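Local coordinates for lipoprotein (Clostridium difficile, PDB 4OTE) that probably binds methionine at the cell surface as the substrate-binding lipoprotein of a transport system, and holds selenomethionine between its two lobes, at residues V9-V14 / L34-F39; G17-E22 / S227-K232; V84-L89 / A191-E196; T105-N110 / T167-D172; N199-R204 / V215-L220. All blocks are in the same frame, centred on the assembly; numbering follows the deposited sequence.

Contacts 1, 2 and 5 build one lobe, contact 4 lies in the other, and contact 3 joins them. Contacts 1 and 5 reach the same mixed sheet, their centres about 12 Å apart. Contact 2 shares helix 13-22 with contact 1 and touches contact 5 through leucines, its second helix, 223-233, following helix 211-220 in the chain. Contact 4 belongs to the five-strand sheet, its centre about 30 Å from that of contact 5. The chain enters that lobe after 76-84 and returns before 199-204, so contact 3 brings the outgoing and returning connections together, and contact 4 is nested inside its loop. Contacts 3, 4 and 5 each supply a residue to the selenomethionine pocket, consistent with a cleft-binding protein.

Contact 1 of 5, residues V9-V14 / L34-F39; sequences VGATLV and LEVKNF
Val9 and Ala11 carry the pairing with 34-39, each using both its N-H and its carbonyl. Val9 N donates to Glu35 O and Val9 O accepts from Lys37 N at 2.8 Å; two residues on, Ala11 N donates to Lys37 O and Ala11 O accepts from Phe39 N at 2.9 Å. This is parallel strand pairing, reinforced by a CA-H...O contact from Gly10 CA to Lys37 O (3.2 Å). Beside Gly10 the Phe39 ring turns its edge to the strand, CE2 lying 3.8 Å from Gly10 CA; helix 44-51 packs on the same ring. On the face with Val9, CG2 of that residue meets Leu34 CD1 at 3.6 Å, and Leu20 of helix 13-22 spreads over Val9, Ala11 and Val36. Where the first strand gives way to helix, a water accepts from Leu13 N and donates to Asn38 OD1 and Phe39 O (2.7 Å). The Asn38 amide reaches it with CG anti to the backbone N (chi1 -178°). Helices 13-22 and 24-29 link the two strands, a beta-alpha-beta crossover. The bonds therefore fix the strand register through main-chain atoms, while the water satisfies a helix-start N-H that the second strand does not reach directly.

Contact 2 of 5, residues G17-E22 / S227-K232; sequences GELLEE and SLIEEK. With ZN (zinc ion), chain G; ZN (zinc ion), chain H.
Glu18 and Lys232 meet at about a right angle, the lysine arriving from helix 223-233 with its ammonium at the glutamate's carboxylate. NZ lies 2.6 Å from Glu18 OE2 and takes the anti lone pair, the one turned away from OE1. That same OE2 binds a zinc ion at 2.1 Å, so one oxygen serves both the metal and a salt bridge. Lys232 runs extended as far as CE and bends only at its last torsion (chi4 -79°), which brings NZ round to the oxygen. One turn further along helix 13-22, Glu22 folds at chi2 and gives OE2 to the same zinc at 2.0 Å; its CG lies obliquely across Lys232 CE, 3.8 Å away. Two carboxylates spaced four residues apart on a helix thus share one metal, an i, i+4 zinc site, with one further ligand from outside these segments. The ammonium beside them would be expected to offset part of their negative charge. Glu21 points elsewhere, binding a second zinc through its OE2. The helix axes cross at 128° and stay 10.5 Å apart, leaving room for leucines between them. Leu228 reaches across with CD1, which touches Glu22 CB at 3.7 Å and Leu19 CD1 at 3.9 Å. The other methyl of Leu19, CD2, crosses obliquely to Ile229 CD1, and Tyr83 of strand 76-84 packs on both Leu19 and Ile229 from the sheet beneath the helices.

Contact 3 of 5, residues V84-L89 / A191-E196; sequences VCPAIL and APINDE. With MSE (selenomethionine), chain C.
Pro86 packs tightly between Ala191 and Ile193. Its CB sits 3.4 Å from Ala191 O, and its CG meets Ile193 CD1 at 3.6 Å, the proline ring and the isoleucine branch crossing at a slant. Ile193 arrives there because both its torsions bend the chain, chi1 -54° and chi2 -49°, bringing CD1 back towards the ring. Beside them Ala191 N donates to Ala87 O (2.9 Å), the bond running nearly along the C=O axis. Ala87 CB and Ala191 CB lie 4.3 Å apart, and Tyr121 of helix 112-124 packs against both residues. The segments run roughly opposite ways as the chain's two crossings between lobes: 84-89 leads from strand 76-84 into strand 88-90, while the loop 191-196 returns from strand 187-190 to strand 199-204. This is consistent with the hinge of periplasmic binding proteins, where paired connections join the lobes. Cys85 turns away from 191-196 and faces the selenomethionine, CB 3.7 Å from its O. Towards the far end the contact slackens: Val84, modelled in two conformations, makes looser and less certain contacts, in one of them with CG1 3.8 Å from Asn194 O. Here the loop lies towards solvent and holds its own shape, Asn194 OD1 accepting from Glu196 N in an Asx turn.

Contact 4 of 5, residues T105-N110 / T167-D172; sequences TIAISN and TAAFID. With MSE (selenomethionine), chain C.
Thr105 and Thr167 grip one another at the start of the paired strands. Thr105 N donates to Thr167 OG1 at 3.1 Å, and Thr105 O receives two N-H groups in return, Thr167 N at 3.0 Å and Ala168 N at 3.3 Å. A weak bond runs from Thr167 N to Thr105 OG1. The Thr167 hydroxyl reaches the opposing N-H because chi1 of -52° sets OG1 beside its own backbone N, anti to the carbonyl carbon. From there regular parallel pairing takes over: Ala107 N donates to Ala168 O, in the carbonyl plane, and Phe170 N to Ala107 O. On one face the CB atoms of Ala107 and Ala169 lie 3.7 Å apart, small side chains sitting side by side. On the other, the Phe170 ring lies near Ile106 and Ile108, its CD2 meeting Ile106 CG2 at 4.4 Å; Leu122 of helix 112-124 adds to this packing. In the five-strand sheet, 105-109 sits between 150-154 and 168-171, and strand 88-90 flanks 168-171 beyond. The second strand then leads to Asp172 of the selenomethionine pocket, whose OD2, hydrogen-bonded to Tyr42 OH, is 3.6 Å from the ligand OXT. The threonine hydroxyls thus add to the main-chain bonds at the end away from the ligand, while the opposite end delivers a carboxylate, braced by a tyrosine, to the pocket.

Contact 5 of 5, residues N199-R204 / V215-L220; sequences NLLAFR and VLQDVL. With MSE (selenomethionine), chain C.
Leu201 of strand 199-204 packs under helix 211-220, in the hydrophobic layer between a lobe's sheet and its covering helices, on a strand that carries Asn199 of the selenomethionine pocket near one end. Strand and helix run almost antiparallel (170°), their axes 9.9 Å apart. The two methyls of Leu201 divide the work: CD2 lies 3.8 Å from Leu216 CB and equally close to Gln217 CG, while CD1 meets Leu220 CD1 at 4.0 Å, the leucine side chains crossing at about a right angle. With CG anti to the backbone N (chi1 -164°), Leu201 presents this fork to successive turns of the helix. Ala56 and Leu58 of the neighbouring strand continue the layer beneath Leu216 and Leu220. Gln217 instead reaches along the margin of the core. Its NE2 stands 4.0 Å from Phe203 CE2, the amide and ring planes turned 72° apart, while its OE1 accepts from Lys80 N and from a water that in turn accepts from Leu201 N at 2.8 Å. Gln217 OE1 is thus tied directly to the backbone of strand 76-84, and to 199-204 through the water. Such a sheet with helices packed against it is typical of the alpha/beta lobes of periplasmic binding proteins.

Contact 1 of 5, residues V9-V14 / L34-F39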
# COMPACT_ATOMS: atom_id res chain seq x y z
N VAL A 9 13.05 1.38 12.94
CA VAL A 9 11.83 1.06 12.21
C VAL A 9 12.16 0.80 10.75
O VAL A 9 12.83 1.60 10.10
CB VAL A 9 10.80 2.20 12.31
CG1 VAL A 9 9.47 1.77 11.71
CG2 VAL A 9 10.60 2.61 13.77
N GLY A 10 11.68 -0.34 10.23
CA GLY A 10 11.79 -0.67 8.82
C GLY A 10 10.62 -0.09 8.03
O GLY A 10 9.49 -0.17 8.47
N ALA A 11 10.90 0.50 6.87
CA ALA A 11 9.82 1.10 6.08
C ALA A 11 10.18 1.24 4.62
O ALA A 11 11.34 1.43 4.26
CB ALA A 11 9.45 2.46 6.65
N THR A 12 9.16 1.15 3.77
CA THR A 12 9.28 1.59 2.39
C THR A 12 9.33 3.12 2.40
O THR A 12 8.73 3.75 3.27
CB THR A 12 8.08 1.10 1.55
OG1 THR A 12 6.87 1.31 2.29
CG2 THR A 12 8.23 -0.37 1.25
N LEU A 13 10.07 3.71 1.46
CA LEU A 13 10.27 5.16 1.47
C LEU A 13 8.94 5.92 1.48
O LEU A 13 8.74 6.81 2.30
CB LEU A 13 11.11 5.60 0.28
CG LEU A 13 11.49 7.09 0.24
CD1 LEU A 13 12.20 7.53 1.52
CD2 LEU A 13 12.34 7.39 -0.98
N VAL A 14 8.05 5.55 0.57
CA VAL A 14 6.79 6.27 0.40
C VAL A 14 5.61 5.40 0.83
O VAL A 14 5.45 4.28 0.34
CB VAL A 14 6.59 6.70 -1.07
CG1 VAL A 14 5.22 7.34 -1.27
CG2 VAL A 14 7.70 7.64 -1.49
N LEU A 34 15.54 7.82 16.61
CA LEU A 34 14.92 7.00 15.58
C LEU A 34 15.91 6.70 14.47
O LEU A 34 16.60 7.60 14.00
CB LEU A 34 13.71 7.70 14.97
CG LEU A 34 13.09 6.97 13.77
CD1 LEU A 34 12.28 5.77 14.25
CD2 LEU A 34 12.23 7.90 12.93
N GLU A 35 15.97 5.43 14.06
CA GLU A 35 16.67 5.04 12.85
C GLU A 35 15.68 4.35 11.92
O GLU A 35 15.00 3.41 12.31
CB GLU A 35 17.84 4.12 13.16
CG GLU A 35 18.94 4.80 13.95
CD GLU A 35 20.11 3.88 14.22
OE1 GLU A 35 20.67 3.33 13.25
OE2 GLU A 35 20.46 3.71 15.41
N VAL A 36 15.60 4.84 10.68
CA VAL A 36 14.73 4.25 9.67
C VAL A 36 15.57 3.36 8.77
O VAL A 36 16.56 3.80 8.17
CB VAL A 36 14.04 5.34 8.83
CG1 VAL A 36 13.10 4.71 7.81
CG2 VAL A 36 13.30 6.31 9.74
N LYS A 37 15.19 2.09 8.69
CA LYS A 37 15.81 1.15 7.76
C LYS A 37 14.92 1.04 6.52
O LYS A 37 13.74 0.66 6.62
CB LYS A 37 15.97 -0.21 8.44
CG LYS A 37 16.71 -1.24 7.61
CD LYS A 37 16.77 -2.59 8.32
CE LYS A 37 17.77 -2.60 9.47
NZ LYS A 37 19.15 -2.27 9.01
N ASN A 38 15.48 1.38 5.37
CA ASN A 38 14.73 1.41 4.12
C ASN A 38 14.59 0.01 3.51
O ASN A 38 15.56 -0.74 3.43
CB ASN A 38 15.44 2.33 3.12
CG ASN A 38 14.69 2.47 1.80
OD1 ASN A 38 13.49 2.75 1.78
ND2 ASN A 38 15.40 2.27 0.69
N PHE A 39 13.37 -0.35 3.11
CA PHE A 39 13.12 -1.57 2.35
C PHE A 39 12.44 -1.22 1.03
O PHE A 39 11.73 -0.22 0.95
CB PHE A 39 12.26 -2.54 3.16
CG PHE A 39 12.98 -3.16 4.31
CD1 PHE A 39 13.75 -4.30 4.13
CD2 PHE A 39 12.90 -2.61 5.58
CE1 PHE A 39 14.43 -4.87 5.19
CE2 PHE A 39 13.58 -3.18 6.64
CZ PHE A 39 14.34 -4.31 6.45
O HOH W 1 11.48 2.14 -0.25

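Contact 2 of 5, residues G17-E22 / S227-K232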
# COMPACT_ATOMS: atom_id res chain seq x y z
N GLY A 17 8.43 5.82 5.23
CA GLY A 17 9.83 6.17 5.46
C GLY A 17 10.02 7.67 5.64
O GLY A 17 10.61 8.11 6.63
N GLU A 18 9.51 8.44 4.69
CA GLU A 18 9.66 9.89 4.70
C GLU A 18 8.83 10.53 5.82
O GLU A 18 9.25 11.54 6.39
CB GLU A 18 9.30 10.47 3.32
CG GLU A 18 9.17 11.99 3.21
CD GLU A 18 10.39 12.77 3.67
OE1 GLU A 18 11.49 12.19 3.81
OE2 GLU A 18 10.26 14.00 3.88
N LEU A 19 7.69 9.94 6.16
CA LEU A 19 6.90 10.38 7.31
C LEU A 19 7.69 10.20 8.61
O LEU A 19 7.81 11.14 9.40
CB LEU A 19 5.57 9.63 7.39
CG LEU A 19 4.72 9.82 8.66
CD1 LEU A 19 4.40 11.29 8.89
CD2 LEU A 19 3.44 9.00 8.58
N LEU A 20 8.25 9.01 8.81
CA LEU A 20 9.08 8.74 9.98
C LEU A 20 10.28 9.71 10.07
O LEU A 20 10.58 10.21 11.15
CB LEU A 20 9.58 7.29 9.98
CG LEU A 20 8.55 6.22 10.32
CD1 LEU A 20 9.04 4.84 9.90
CD2 LEU A 20 8.20 6.23 11.80
N GLU A 21 10.93 9.97 8.93
CA GLU A 21 12.09 10.86 8.90
C GLU A 21 11.72 12.26 9.39
O GLU A 21 12.46 12.86 10.17
CB GLU A 21 12.68 10.97 7.48
CG GLU A 21 13.40 9.73 6.97
CD GLU A 21 14.75 9.47 7.62
OE1 GLU A 21 15.17 10.26 8.49
OE2 GLU A 21 15.40 8.46 7.26
N GLU A 22 10.57 12.76 8.94
CA GLU A 22 10.11 14.09 9.35
C GLU A 22 9.58 14.12 10.78
O GLU A 22 9.41 15.20 11.34
CB GLU A 22 9.04 14.60 8.37
CG GLU A 22 9.57 14.87 6.97
CD GLU A 22 10.53 16.04 6.90
OE1 GLU A 22 10.54 16.87 7.83
OE2 GLU A 22 11.28 16.15 5.90
N SER A 227 -0.63 16.61 9.34
CA SER A 227 -0.29 17.72 8.44
C SER A 227 0.82 17.33 7.47
O SER A 227 0.79 17.73 6.31
CB SER A 227 0.08 18.98 9.23
OG SER A 227 1.22 18.78 10.04
N LEU A 228 1.80 16.54 7.92
CA LEU A 228 2.86 16.04 7.03
C LEU A 228 2.29 15.21 5.88
O LEU A 228 2.69 15.37 4.73
CB LEU A 228 3.89 15.21 7.79
CG LEU A 228 4.89 15.96 8.66
CD1 LEU A 228 5.61 14.98 9.58
CD2 LEU A 228 5.88 16.75 7.82
N ILE A 229 1.38 14.29 6.21
CA ILE A 229 0.74 13.45 5.20
C ILE A 229 -0.03 14.31 4.20
O ILE A 229 0.11 14.13 2.99
CB ILE A 229 -0.22 12.42 5.82
CG1 ILE A 229 0.58 11.34 6.57
CG2 ILE A 229 -1.11 11.78 4.76
CD1 ILE A 229 -0.23 10.61 7.61
N GLU A 230 -0.83 15.22 4.71
CA GLU A 230 -1.66 16.07 3.86
C GLU A 230 -0.83 17.00 2.98
O GLU A 230 -1.15 17.17 1.81
CB GLU A 230 -2.66 16.87 4.70
CG GLU A 230 -3.76 16.00 5.28
CD GLU A 230 -4.85 16.80 5.95
OE1 GLU A 230 -4.64 17.26 7.09
OE2 GLU A 230 -5.92 16.96 5.34
N GLU A 231 0.23 17.58 3.53
CA GLU A 231 1.06 18.51 2.77
C GLU A 231 1.88 17.80 1.67
O GLU A 231 2.05 18.35 0.59
CB GLU A 231 1.96 19.37 3.69
CG GLU A 231 3.37 18.85 3.94
CD GLU A 231 4.11 19.66 5.01
OE1 GLU A 231 3.47 20.45 5.73
OE2 GLU A 231 5.35 19.50 5.12
N LYS A 232 2.37 16.60 1.95
CA LYS A 232 3.21 15.87 0.99
C LYS A 232 2.42 15.10 -0.07
O LYS A 232 2.84 15.02 -1.22
CB LYS A 232 4.16 14.92 1.70
CG LYS A 232 5.23 15.62 2.52
CD LYS A 232 6.10 14.61 3.25
CE LYS A 232 7.23 15.28 4.01
NZ LYS A 232 8.36 15.64 3.11
ZN ZN G . 12.03 14.82 4.56
ZN ZN H . 17.30 8.40 7.96

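Contact 3 of 5, residues V84-L89 / A191-E196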
# COMPACT_ATOMS: atom_id res chain seq x y z
N VAL A 84 -4.75 5.53 4.61
CA VAL A 84 -5.09 4.68 3.48
C VAL A 84 -4.35 5.18 2.25
O VAL A 84 -4.12 6.38 2.10
CB VAL A 84 -6.61 4.71 3.19
CG1 VAL A 84 -6.98 3.58 2.25
CG2 VAL A 84 -7.40 4.59 4.48
N CYS A 85 -3.98 4.24 1.37
CA CYS A 85 -3.30 4.54 0.13
C CYS A 85 -4.10 3.88 -0.98
O CYS A 85 -3.73 2.80 -1.46
CB CYS A 85 -1.87 3.99 0.15
SG CYS A 85 -0.81 4.64 1.48
N PRO A 86 -5.23 4.50 -1.39
CA PRO A 86 -6.09 3.88 -2.39
C PRO A 86 -5.32 3.53 -3.65
O PRO A 86 -4.49 4.32 -4.10
CB PRO A 86 -7.12 4.97 -2.70
CG PRO A 86 -7.11 5.88 -1.52
CD PRO A 86 -5.72 5.83 -0.98
N ALA A 87 -5.58 2.35 -4.20
CA ALA A 87 -5.00 1.94 -5.47
C ALA A 87 -5.41 2.93 -6.54
O ALA A 87 -6.56 3.37 -6.59
CB ALA A 87 -5.46 0.54 -5.85
N ILE A 88 -4.46 3.31 -7.39
CA ILE A 88 -4.72 4.24 -8.47
C ILE A 88 -4.41 3.56 -9.80
O ILE A 88 -3.39 2.88 -9.94
CB ILE A 88 -3.89 5.53 -8.32
CG1 ILE A 88 -4.39 6.32 -7.11
CG2 ILE A 88 -3.98 6.39 -9.58
CD1 ILE A 88 -3.49 7.47 -6.69
N LEU A 89 -5.32 3.72 -10.76
CA LEU A 89 -5.14 3.20 -12.10
C LEU A 89 -4.47 4.29 -12.93
O LEU A 89 -5.02 5.38 -13.09
CB LEU A 89 -6.50 2.81 -12.70
CG LEU A 89 -6.52 2.12 -14.07
CD1 LEU A 89 -5.77 0.80 -14.04
CD2 LEU A 89 -7.95 1.90 -14.54
N ALA A 191 -9.29 4.23 -6.16
CA ALA A 191 -10.18 3.30 -5.46
C ALA A 191 -10.87 3.99 -4.28
O ALA A 191 -10.35 4.98 -3.75
CB ALA A 191 -9.41 2.08 -4.98
N PRO A 192 -12.03 3.47 -3.86
CA PRO A 192 -12.73 4.12 -2.74
C PRO A 192 -11.92 4.04 -1.45
O PRO A 192 -11.10 3.14 -1.29
CB PRO A 192 -14.03 3.31 -2.61
CG PRO A 192 -14.12 2.44 -3.82
CD PRO A 192 -12.72 2.24 -4.30
N ILE A 193 -12.16 4.98 -0.55
CA ILE A 193 -11.53 4.94 0.77
C ILE A 193 -12.12 3.78 1.56
O ILE A 193 -13.34 3.66 1.68
CB ILE A 193 -11.75 6.24 1.58
CG1 ILE A 193 -11.30 7.48 0.79
CG2 ILE A 193 -11.04 6.15 2.92
CD1 ILE A 193 -9.93 7.36 0.17
N ASN A 194 -11.25 2.92 2.08
CA ASN A 194 -11.65 1.78 2.88
C ASN A 194 -10.61 1.57 3.97
O ASN A 194 -9.51 1.12 3.68
CB ASN A 194 -11.77 0.54 1.98
CG ASN A 194 -12.36 -0.66 2.71
OD1 ASN A 194 -12.45 -0.69 3.93
ND2 ASN A 194 -12.75 -1.67 1.94
N ASP A 195 -10.96 1.90 5.22
CA ASP A 195 -9.98 1.88 6.31
C ASP A 195 -9.55 0.46 6.71
O ASP A 195 -8.62 0.29 7.51
CB ASP A 195 -10.47 2.68 7.53
CG ASP A 195 -11.63 2.03 8.26
OD1 ASP A 195 -12.15 1.00 7.78
OD2 ASP A 195 -12.03 2.55 9.32
N GLU A 196 -10.22 -0.55 6.17
CA GLU A 196 -9.77 -1.93 6.29
C GLU A 196 -8.36 -2.09 5.72
O GLU A 196 -7.57 -2.91 6.20
CB GLU A 196 -10.74 -2.88 5.57
CG GLU A 196 -10.49 -4.36 5.83
CD GLU A 196 -11.48 -5.26 5.12
OE1 GLU A 196 -12.64 -4.83 4.89
OE2 GLU A 196 -11.11 -6.41 4.78
N MSE C . 0.80 1.09 0.48
CA MSE C . 0.22 -0.23 0.03
C MSE C . -1.25 -0.07 -0.14
O MSE C . -1.95 0.33 0.80
OXT MSE C . -1.76 -0.35 -1.22
CB MSE C . 0.49 -1.36 1.02
CG MSE C . 0.04 -2.72 0.46
SE MSE C . 0.21 -4.13 1.82
CE MSE C . 2.17 -4.25 1.80

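Contact 4 of 5, residues T105-N110 / T167-D172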
# COMPACT_ATOMS: atom_id res chain seq x y z
N THR A 105 -5.11 -3.52 -22.75
CA THR A 105 -4.48 -4.34 -21.73
C THR A 105 -4.34 -3.58 -20.41
O THR A 105 -3.93 -2.41 -20.41
CB THR A 105 -3.09 -4.81 -22.19
OG1 THR A 105 -2.26 -3.66 -22.45
CG2 THR A 105 -3.19 -5.65 -23.45
N ILE A 106 -4.68 -4.23 -19.31
CA ILE A 106 -4.45 -3.68 -17.97
C ILE A 106 -3.42 -4.53 -17.24
O ILE A 106 -3.59 -5.75 -17.11
CB ILE A 106 -5.76 -3.60 -17.15
CG1 ILE A 106 -6.75 -2.64 -17.82
CG2 ILE A 106 -5.47 -3.13 -15.72
CD1 ILE A 106 -8.09 -2.52 -17.12
N ALA A 107 -2.34 -3.90 -16.78
CA ALA A 107 -1.33 -4.57 -15.96
C ALA A 107 -1.80 -4.62 -14.51
O ALA A 107 -2.25 -3.62 -13.95
CB ALA A 107 0.00 -3.85 -16.06
N ILE A 108 -1.68 -5.81 -13.90
CA ILE A 108 -2.11 -6.05 -12.53
C ILE A 108 -1.06 -6.90 -11.79
O ILE A 108 -0.34 -7.68 -12.41
CB ILE A 108 -3.47 -6.79 -12.51
CG1 ILE A 108 -4.55 -5.93 -13.18
CG2 ILE A 108 -3.92 -7.11 -11.09
CD1 ILE A 108 -5.96 -6.35 -12.83
N SER A 109 -0.99 -6.73 -10.47
CA SER A 109 -0.08 -7.51 -9.64
C SER A 109 -0.46 -8.99 -9.63
O SER A 109 -1.64 -9.33 -9.62
CB SER A 109 -0.08 -6.97 -8.20
OG SER A 109 0.68 -7.80 -7.34
N ASN A 110 0.55 -9.85 -9.62
CA ASN A 110 0.33 -11.30 -9.49
C ASN A 110 0.02 -11.76 -8.06
O ASN A 110 -0.15 -12.95 -7.82
CB ASN A 110 1.52 -12.09 -10.07
CG ASN A 110 2.85 -11.70 -9.45
OD1 ASN A 110 2.91 -11.17 -8.35
ND2 ASN A 110 3.93 -11.97 -10.18
N THR A 167 -2.24 -0.41 -21.79
CA THR A 167 -3.21 0.69 -21.84
C THR A 167 -3.28 1.41 -20.50
O THR A 167 -3.25 2.64 -20.45
CB THR A 167 -4.63 0.22 -22.21
OG1 THR A 167 -4.58 -0.57 -23.40
CG2 THR A 167 -5.55 1.41 -22.44
N ALA A 168 -3.39 0.64 -19.42
CA ALA A 168 -3.43 1.18 -18.06
C ALA A 168 -2.84 0.18 -17.06
O ALA A 168 -2.67 -0.99 -17.40
CB ALA A 168 -4.85 1.53 -17.67
N ALA A 169 -2.55 0.64 -15.84
CA ALA A 169 -1.99 -0.23 -14.81
C ALA A 169 -2.35 0.22 -13.39
O ALA A 169 -2.32 1.42 -13.10
CB ALA A 169 -0.48 -0.32 -14.96
N PHE A 170 -2.71 -0.74 -12.54
CA PHE A 170 -2.91 -0.48 -11.11
C PHE A 170 -1.55 -0.51 -10.40
O PHE A 170 -0.84 -1.51 -10.45
CB PHE A 170 -3.82 -1.55 -10.48
CG PHE A 170 -5.29 -1.28 -10.63
CD1 PHE A 170 -5.90 -0.25 -9.93
CD2 PHE A 170 -6.08 -2.08 -11.44
CE1 PHE A 170 -7.26 -0.00 -10.05
CE2 PHE A 170 -7.44 -1.84 -11.57
CZ PHE A 170 -8.03 -0.80 -10.87
N ILE A 171 -1.20 0.60 -9.73
CA ILE A 171 0.10 0.71 -9.06
C ILE A 171 -0.03 1.29 -7.65
O ILE A 171 -0.60 2.37 -7.46
CB ILE A 171 1.09 1.58 -9.87
CG1 ILE A 171 1.16 1.12 -11.33
CG2 ILE A 171 2.48 1.54 -9.25
CD1 ILE A 171 2.08 1.94 -12.21
N ASP A 172 0.51 0.55 -6.68
CA ASP A 172 0.57 1.03 -5.30
C ASP A 172 1.32 2.36 -5.24
O ASP A 172 2.31 2.55 -5.93
CB ASP A 172 1.29 0.02 -4.40
CG ASP A 172 0.49 -1.25 -4.17
OD1 ASP A 172 -0.44 -1.52 -4.96
OD2 ASP A 172 0.80 -1.98 -3.20
N MSE C . 0.80 1.09 0.48
CA MSE C . 0.22 -0.23 0.03
C MSE C . -1.25 -0.07 -0.14
O MSE C . -1.95 0.33 0.80
OXT MSE C . -1.76 -0.35 -1.22
CB MSE C . 0.49 -1.36 1.02
CG MSE C . 0.04 -2.72 0.46
SE MSE C . 0.21 -4.13 1.82
CE MSE C . 2.17 -4.25 1.80

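Contact 5 of 5, residues N199-R204 / V215-L220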
# COMPACT_ATOMS: atom_id res chain seq x y z
N ASN A 199 -2.84 1.53 6.10
CA ASN A 199 -1.48 1.16 6.48
C ASN A 199 -1.28 1.50 7.95
O ASN A 199 -1.95 2.38 8.49
CB ASN A 199 -0.45 1.89 5.63
CG ASN A 199 -0.45 1.43 4.18
OD1 ASN A 199 -1.46 0.95 3.67
ND2 ASN A 199 0.69 1.57 3.52
N LEU A 200 -0.35 0.80 8.58
CA LEU A 200 -0.17 0.92 10.02
C LEU A 200 1.19 0.39 10.47
O LEU A 200 1.88 -0.30 9.72
CB LEU A 200 -1.30 0.19 10.76
CG LEU A 200 -1.86 -1.10 10.14
CD1 LEU A 200 -0.86 -2.24 10.20
CD2 LEU A 200 -3.16 -1.50 10.82
N LEU A 201 1.56 0.75 11.69
CA LEU A 201 2.76 0.22 12.30
C LEU A 201 2.49 -1.24 12.67
O LEU A 201 1.41 -1.58 13.15
CB LEU A 201 3.12 1.03 13.54
CG LEU A 201 4.54 0.84 14.08
CD1 LEU A 201 5.54 1.58 13.20
CD2 LEU A 201 4.63 1.32 15.52
N ALA A 202 3.48 -2.09 12.41
CA ALA A 202 3.42 -3.49 12.82
C ALA A 202 4.60 -3.78 13.72
O ALA A 202 5.67 -3.19 13.58
CB ALA A 202 3.44 -4.40 11.60
N PHE A 203 4.40 -4.70 14.67
CA PHE A 203 5.42 -5.00 15.66
C PHE A 203 5.20 -6.40 16.21
O PHE A 203 4.13 -6.98 16.03
CB PHE A 203 5.40 -3.96 16.79
CG PHE A 203 4.02 -3.55 17.20
CD1 PHE A 203 3.29 -4.33 18.09
CD2 PHE A 203 3.46 -2.39 16.70
CE1 PHE A 203 2.01 -3.95 18.46
CE2 PHE A 203 2.18 -2.00 17.07
CZ PHE A 203 1.45 -2.78 17.96
N ARG A 204 6.22 -6.94 16.86
CA ARG A 204 6.11 -8.26 17.48
C ARG A 204 5.08 -8.20 18.60
O ARG A 204 5.03 -7.24 19.37
CB ARG A 204 7.46 -8.74 18.01
CG ARG A 204 8.48 -9.04 16.93
CD ARG A 204 9.80 -9.52 17.53
NE ARG A 204 10.42 -8.49 18.36
CZ ARG A 204 11.18 -7.49 17.91
NH1 ARG A 204 11.43 -7.34 16.61
NH2 ARG A 204 11.69 -6.62 18.77
N VAL A 215 5.59 5.11 21.96
CA VAL A 215 6.14 6.38 21.47
C VAL A 215 5.89 6.54 19.97
O VAL A 215 5.49 7.61 19.52
CB VAL A 215 7.65 6.51 21.78
CG1 VAL A 215 8.32 7.55 20.89
CG2 VAL A 215 7.86 6.86 23.25
N LEU A 216 6.13 5.48 19.21
CA LEU A 216 5.96 5.52 17.76
C LEU A 216 4.52 5.78 17.36
O LEU A 216 4.26 6.59 16.47
CB LEU A 216 6.44 4.21 17.12
CG LEU A 216 7.94 4.03 16.95
CD1 LEU A 216 8.22 2.62 16.43
CD2 LEU A 216 8.52 5.07 16.00
N GLN A 217 3.58 5.09 18.01
CA GLN A 217 2.18 5.25 17.67
C GLN A 217 1.62 6.59 18.15
O GLN A 217 0.67 7.10 17.57
CB GLN A 217 1.35 4.08 18.19
CG GLN A 217 1.68 2.78 17.46
CD GLN A 217 0.55 1.78 17.48
OE1 GLN A 217 -0.09 1.53 16.46
NE2 GLN A 217 0.29 1.20 18.65
N ASP A 218 2.22 7.16 19.20
CA ASP A 218 1.88 8.51 19.63
C ASP A 218 2.25 9.53 18.55
O ASP A 218 1.40 10.29 18.11
CB ASP A 218 2.58 8.87 20.95
CG ASP A 218 1.81 8.40 22.17
OD1 ASP A 218 0.68 7.89 22.01
OD2 ASP A 218 2.33 8.56 23.30
N VAL A 219 3.51 9.52 18.11
CA VAL A 219 3.95 10.51 17.13
C VAL A 219 3.30 10.28 15.77
O VAL A 219 3.05 11.24 15.04
CB VAL A 219 5.49 10.58 16.99
CG1 VAL A 219 6.14 10.79 18.35
CG2 VAL A 219 6.05 9.35 16.30
N LEU A 220 3.01 9.03 15.43
CA LEU A 220 2.42 8.71 14.12
C LEU A 220 0.94 9.07 13.99
O LEU A 220 0.42 9.15 12.88
CB LEU A 220 2.63 7.23 13.76
CG LEU A 220 3.99 6.89 13.15
CD1 LEU A 220 4.29 5.41 13.29
CD2 LEU A 220 4.05 7.32 11.69
N MSE C . 0.80 1.09 0.48
CA MSE C . 0.22 -0.23 0.03
C MSE C . -1.25 -0.07 -0.14
O MSE C . -1.95 0.33 0.80
OXT MSE C . -1.76 -0.35 -1.22
CB MSE C . 0.49 -1.36 1.02
CG MSE C . 0.04 -2.72 0.46
SE MSE C . 0.21 -4.13 1.82
CE MSE C . 2.17 -4.25 1.80
O HOH W 2 0.12 2.20 13.66